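Local atomic coordinates of aminopeptidase N family protein (Idiomarina loihiensis L2TR, PDB entry 4FGM), a protein that is probably a zinc-dependent aminopeptidase of the M61 family, removing residues from the N-terminal end of peptides. Residues 166-178 with 187-199. Sequence-based numbering, arbitrary orientation.
Sequences YPFLIGDLTIEEF and LVLSGRHYADTSR
The imidazole of His193 meets Thr174 with its edge: NE2 lies 3.1 Å from Thr174 OG1 in the ring plane, a hydrogen bond in which either atom could be the donor. At another point of that edge ND1 accepts from Ala195 N, again in plane, so two bonds fix the ring's rotation, while Leu189 CD1 sits 3.6 Å above the centre of one face. The Phe178 ring, in turn, has Glu176 O at its edge. Phe178 belongs to a β-hairpin, strands 174-180 and 183-190, whose first strand is an edge strand of a five-stranded mixed sheet; His193 lies in the loop that follows. Thr174 with Leu189 and Glu176 with Leu187 are its antiparallel hydrogen-bonded pairs; Ile175 faces Val188 between them. On the face bearing Thr174 and Glu176, the loop after the hairpin returns and starts helix 197-215. Glu176 sends CG anti to its own N (chi1 -173°) and bends at chi2 (79°), which lays its chain across Thr197; Thr197 OG1 donates to OE2 at 2.9 Å from above the carboxylate plane. An alanine at Glu176 would take away that acceptor and is likely to leave the Thr197 hydroxyl without its mate and a gap beside the first turn of the helix. Asp196 caps this turn by accepting from Arg199 N. On the other face the contacts between these segments are apolar: Val188 CG1 touches Leu173 CD1 and Leu169 CD2, joining the hairpin to strand 168-171 of the N-terminal domain. Beside the turn at Asp172, Ser190 OG, also hydrogen-bonded to Gln103, accepts from a water 2.7 Å away that in turn accepts from Asp172 N.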
loop_
_atom_site.group_PDB
_atom_site.type_symbol
_atom_site.label_atom_id
_atom_site.label_comp_id
_atom_site.label_asym_id
_atom_site.label_seq_id
_atom_site.Cartn_x
_atom_site.Cartn_y
_atom_site.Cartn_z
ATOM N N TYR A 166 -11.816 -10.459 5.261
ATOM C CA TYR A 166 -11.001 -11.430 5.981
ATOM C C TYR A 166 -10.246 -12.272 4.965
ATOM O O TYR A 166 -10.795 -13.222 4.418
ATOM C CB TYR A 166 -11.860 -12.372 6.852
ATOM C CG TYR A 166 -12.624 -11.712 7.972
ATOM C CD1 TYR A 166 -14.015 -11.665 7.953
ATOM C CD2 TYR A 166 -11.956 -11.148 9.060
ATOM C CE1 TYR A 166 -14.730 -11.072 8.990
ATOM C CE2 TYR A 166 -12.654 -10.553 10.106
ATOM C CZ TYR A 166 -14.045 -10.516 10.068
ATOM O OH TYR A 166 -14.751 -9.933 11.102
ATOM N N PRO A 167 -8.989 -11.916 4.665
ATOM C CA PRO A 167 -8.265 -12.743 3.690
ATOM C C PRO A 167 -7.839 -14.051 4.344
ATOM O O PRO A 167 -7.813 -14.148 5.567
ATOM C CB PRO A 167 -7.074 -11.864 3.300
ATOM C CG PRO A 167 -6.851 -11.011 4.542
ATOM C CD PRO A 167 -8.274 -10.653 4.929
ATOM N N PHE A 168 -7.524 -15.053 3.530
ATOM C CA PHE A 168 -7.095 -16.362 4.026
ATOM C C PHE A 168 -5.736 -16.739 3.436
ATOM O O PHE A 168 -5.457 -16.475 2.261
ATOM C CB PHE A 168 -8.100 -17.467 3.639
ATOM C CG PHE A 168 -9.298 -17.573 4.545
ATOM C CD1 PHE A 168 -10.291 -16.596 4.537
ATOM C CD2 PHE A 168 -9.442 -18.669 5.397
ATOM C CE1 PHE A 168 -11.423 -16.713 5.352
ATOM C CE2 PHE A 168 -10.568 -18.797 6.218
ATOM C CZ PHE A 168 -11.558 -17.815 6.199
ATOM N N LEU A 169 -4.900 -17.367 4.255
ATOM C CA LEU A 169 -3.580 -17.821 3.835
ATOM C C LEU A 169 -3.439 -19.278 4.284
ATOM O O LEU A 169 -3.639 -19.599 5.459
ATOM C CB LEU A 169 -2.484 -16.961 4.481
ATOM C CG LEU A 169 -1.031 -17.350 4.182
ATOM C CD1 LEU A 169 -0.818 -17.399 2.672
ATOM C CD2 LEU A 169 -0.074 -16.343 4.821
ATOM N N ILE A 170 -3.115 -20.159 3.348
ATOM C CA ILE A 170 -2.958 -21.564 3.673
ATOM C C ILE A 170 -1.637 -22.118 3.147
ATOM O O ILE A 170 -1.097 -21.619 2.170
ATOM C CB ILE A 170 -4.137 -22.400 3.103
ATOM C CG1 ILE A 170 -4.250 -22.207 1.591
ATOM C CG2 ILE A 170 -5.436 -21.971 3.759
ATOM C CD1 ILE A 170 -5.392 -22.991 0.956
ATOM N N GLY A 171 -1.114 -23.149 3.804
ATOM C CA GLY A 171 0.135 -23.737 3.363
ATOM C C GLY A 171 0.959 -24.238 4.528
ATOM O O GLY A 171 0.428 -24.483 5.610
ATOM N N ASP A 172 2.258 -24.400 4.305
ATOM C CA ASP A 172 3.171 -24.862 5.347
ATOM C C ASP A 172 3.567 -23.600 6.113
ATOM O O ASP A 172 4.670 -23.090 5.978
ATOM C CB ASP A 172 4.385 -25.535 4.689
ATOM C CG ASP A 172 5.406 -26.027 5.699
ATOM O OD1 ASP A 172 5.048 -26.212 6.884
ATOM O OD2 ASP A 172 6.569 -26.241 5.299
ATOM N N LEU A 173 2.639 -23.114 6.925
ATOM C CA LEU A 173 2.806 -21.869 7.669
ATOM C C LEU A 173 3.663 -21.844 8.927
ATOM O O LEU A 173 3.644 -22.770 9.741
ATOM C CB LEU A 173 1.422 -21.320 8.036
ATOM C CG LEU A 173 0.359 -21.410 6.942
ATOM C CD1 LEU A 173 -0.960 -20.795 7.430
ATOM C CD2 LEU A 173 0.879 -20.688 5.689
ATOM N N THR A 174 4.403 -20.751 9.079
ATOM C CA THR A 174 5.214 -20.537 10.263
ATOM C C THR A 174 4.344 -19.554 11.038
ATOM O O THR A 174 3.955 -18.515 10.499
ATOM C CB THR A 174 6.580 -19.875 9.934
ATOM O OG1 THR A 174 7.355 -20.754 9.110
ATOM C CG2 THR A 174 7.360 -19.590 11.214
ATOM N N ILE A 175 4.015 -19.883 12.283
ATOM C CA ILE A 175 3.158 -19.015 13.086
ATOM C C ILE A 175 3.774 -18.713 14.445
ATOM O O ILE A 175 4.059 -19.619 15.224
ATOM C CB ILE A 175 1.770 -19.664 13.309
ATOM C CG1 ILE A 175 1.156 -20.075 11.968
ATOM C CG2 ILE A 175 0.848 -18.693 14.036
ATOM C CD1 ILE A 175 -0.147 -20.856 12.101
ATOM N N GLU A 176 3.969 -17.428 14.718
ATOM C CA GLU A 176 4.551 -16.978 15.975
ATOM C C GLU A 176 3.596 -15.981 16.629
ATOM O O GLU A 176 3.350 -14.894 16.103
ATOM C CB GLU A 176 5.902 -16.303 15.723
ATOM C CG GLU A 176 6.682 -15.945 16.981
ATOM C CD GLU A 176 7.400 -17.137 17.592
ATOM O OE1 GLU A 176 6.721 -18.050 18.108
ATOM O OE2 GLU A 176 8.649 -17.159 17.551
ATOM N N GLU A 177 3.068 -16.363 17.782
ATOM C CA GLU A 177 2.135 -15.530 18.517
ATOM C C GLU A 177 2.832 -14.585 19.492
ATOM O O GLU A 177 3.935 -14.852 19.950
ATOM C CB GLU A 177 1.154 -16.425 19.275
ATOM C CG GLU A 177 -0.270 -16.355 18.764
ATOM C CD GLU A 177 -0.863 -17.722 18.498
ATOM O OE1 GLU A 177 -0.720 -18.611 19.362
ATOM O OE2 GLU A 177 -1.479 -17.903 17.427
ATOM N N PHE A 178 2.184 -13.464 19.782
ATOM C CA PHE A 178 2.713 -12.500 20.737
ATOM C C PHE A 178 1.586 -11.628 21.270
ATOM O O PHE A 178 0.474 -11.660 20.743
ATOM C CB PHE A 178 3.812 -11.634 20.105
ATOM C CG PHE A 178 3.361 -10.782 18.946
ATOM C CD1 PHE A 178 3.244 -11.319 17.668
ATOM C CD2 PHE A 178 3.110 -9.423 19.126
ATOM C CE1 PHE A 178 2.914 -10.511 16.580
ATOM C CE2 PHE A 178 2.777 -8.601 18.042
ATOM C CZ PHE A 178 2.673 -9.147 16.769
ATOM N N LEU A 187 2.055 -13.508 13.752
ATOM C CA LEU A 187 2.855 -13.216 12.585
ATOM C C LEU A 187 2.816 -14.547 11.859
ATOM O O LEU A 187 3.219 -15.569 12.415
ATOM C CB LEU A 187 4.299 -12.868 12.944
ATOM C CG LEU A 187 5.192 -12.790 11.690
ATOM C CD1 LEU A 187 4.676 -11.704 10.745
ATOM C CD2 LEU A 187 6.627 -12.517 12.086
ATOM N N VAL A 188 2.305 -14.543 10.633
ATOM C CA VAL A 188 2.207 -15.771 9.852
ATOM C C VAL A 188 3.006 -15.651 8.568
ATOM O O VAL A 188 2.872 -14.671 7.832
ATOM C CB VAL A 188 0.737 -16.082 9.499
ATOM C CG1 VAL A 188 0.647 -17.409 8.752
ATOM C CG2 VAL A 188 -0.094 -16.116 10.761
ATOM N N LEU A 189 3.820 -16.662 8.289
ATOM C CA LEU A 189 4.657 -16.645 7.094
ATOM C C LEU A 189 4.461 -17.865 6.207
ATOM O O LEU A 189 4.366 -18.995 6.700
ATOM C CB LEU A 189 6.135 -16.585 7.492
ATOM C CG LEU A 189 6.593 -15.509 8.478
ATOM C CD1 LEU A 189 8.084 -15.704 8.770
ATOM C CD2 LEU A 189 6.331 -14.134 7.905
ATOM N N SER A 190 4.416 -17.627 4.898
ATOM C CA SER A 190 4.285 -18.689 3.908
ATOM C C SER A 190 5.324 -18.398 2.826
ATOM O O SER A 190 5.368 -17.291 2.283
ATOM C CB SER A 190 2.890 -18.699 3.282
ATOM O OG SER A 190 2.813 -19.670 2.240
ATOM N N GLY A 191 6.154 -19.392 2.515
ATOM C CA GLY A 191 7.190 -19.212 1.512
ATOM C C GLY A 191 8.530 -19.574 2.127
ATOM O O GLY A 191 8.600 -19.804 3.330
ATOM N N ARG A 192 9.589 -19.649 1.323
ATOM C CA ARG A 192 10.906 -19.984 1.862
ATOM C C ARG A 192 11.466 -18.746 2.560
ATOM O O ARG A 192 11.459 -17.662 1.988
ATOM C CB ARG A 192 11.850 -20.436 0.737
ATOM C CG ARG A 192 11.383 -21.683 0.000
ATOM C CD ARG A 192 12.470 -22.260 -0.900
ATOM N NE ARG A 192 13.159 -23.385 -0.271
ATOM C CZ ARG A 192 12.942 -24.661 -0.577
ATOM N NH1 ARG A 192 12.057 -24.980 -1.511
ATOM N NH2 ARG A 192 13.601 -25.621 0.056
ATOM N N HIS A 193 11.943 -18.904 3.791
ATOM C CA HIS A 193 12.489 -17.774 4.550
ATOM C C HIS A 193 13.367 -18.270 5.699
ATOM O O HIS A 193 13.359 -19.449 6.025
ATOM C CB HIS A 193 11.345 -16.955 5.141
ATOM C CG HIS A 193 10.618 -17.672 6.234
ATOM N ND1 HIS A 193 11.085 -17.714 7.530
ATOM C CD2 HIS A 193 9.524 -18.468 6.203
ATOM C CE1 HIS A 193 10.313 -18.508 8.247
ATOM N NE2 HIS A 193 9.358 -18.981 7.465
ATOM N N TYR A 194 14.100 -17.357 6.327
ATOM C CA TYR A 194 14.970 -17.706 7.447
ATOM C C TYR A 194 14.729 -16.740 8.594
ATOM O O TYR A 194 15.644 -16.401 9.337
ATOM C CB TYR A 194 16.439 -17.627 7.031
ATOM C CG TYR A 194 16.745 -18.395 5.769
ATOM C CD1 TYR A 194 16.432 -17.867 4.518
ATOM C CD2 TYR A 194 17.311 -19.669 5.826
ATOM C CE1 TYR A 194 16.670 -18.586 3.356
ATOM C CE2 TYR A 194 17.554 -20.399 4.672
ATOM C CZ TYR A 194 17.229 -19.852 3.437
ATOM O OH TYR A 194 17.449 -20.577 2.285
ATOM N N ALA A 195 13.480 -16.312 8.737
ATOM C CA ALA A 195 13.108 -15.353 9.767
ATOM C C ALA A 195 13.303 -15.752 11.222
ATOM O O ALA A 195 12.973 -16.860 11.646
ATOM C CB ALA A 195 11.661 -14.916 9.562
ATOM N N ASP A 196 13.855 -14.814 11.979
ATOM C CA ASP A 196 14.039 -14.983 13.410
ATOM C C ASP A 196 12.705 -14.437 13.935
ATOM O O ASP A 196 12.601 -13.250 14.251
ATOM C CB ASP A 196 15.191 -14.104 13.902
ATOM C CG ASP A 196 15.400 -14.205 15.400
ATOM O OD1 ASP A 196 14.465 -14.658 16.096
ATOM O OD2 ASP A 196 16.493 -13.824 15.878
ATOM N N THR A 197 11.687 -15.294 13.996
ATOM C CA THR A 197 10.359 -14.874 14.435
ATOM C C THR A 197 10.272 -14.287 15.841
ATOM O O THR A 197 9.439 -13.421 16.096
ATOM C CB THR A 197 9.340 -16.023 14.325
ATOM O OG1 THR A 197 9.887 -17.204 14.913
ATOM C CG2 THR A 197 8.993 -16.285 12.877
ATOM N N SER A 198 11.114 -14.746 16.756
ATOM C CA SER A 198 11.074 -14.202 18.106
ATOM C C SER A 198 11.458 -12.740 18.063
ATOM O O SER A 198 10.798 -11.896 18.656
ATOM C CB SER A 198 12.034 -14.951 19.030
ATOM O OG SER A 198 11.591 -16.278 19.247
ATOM N N ARG A 199 12.526 -12.438 17.339
ATOM C CA ARG A 199 13.004 -11.063 17.246
ATOM C C ARG A 199 12.025 -10.153 16.505
ATOM O O ARG A 199 11.711 -9.066 16.987
ATOM C CB ARG A 199 14.379 -11.044 16.573
ATOM C CG ARG A 199 15.104 -9.716 16.612
ATOM C CD ARG A 199 14.765 -8.860 15.418
ATOM N NE ARG A 199 15.636 -7.686 15.310
ATOM C CZ ARG A 199 16.951 -7.730 15.097
ATOM N NH1 ARG A 199 17.577 -8.895 14.969
ATOM N NH2 ARG A 199 17.641 -6.601 14.999
HETATM O O HOH W 1 3.195 -22.371 2.241
HETATM O O HOH W 2 5.847 -22.221 3.182
#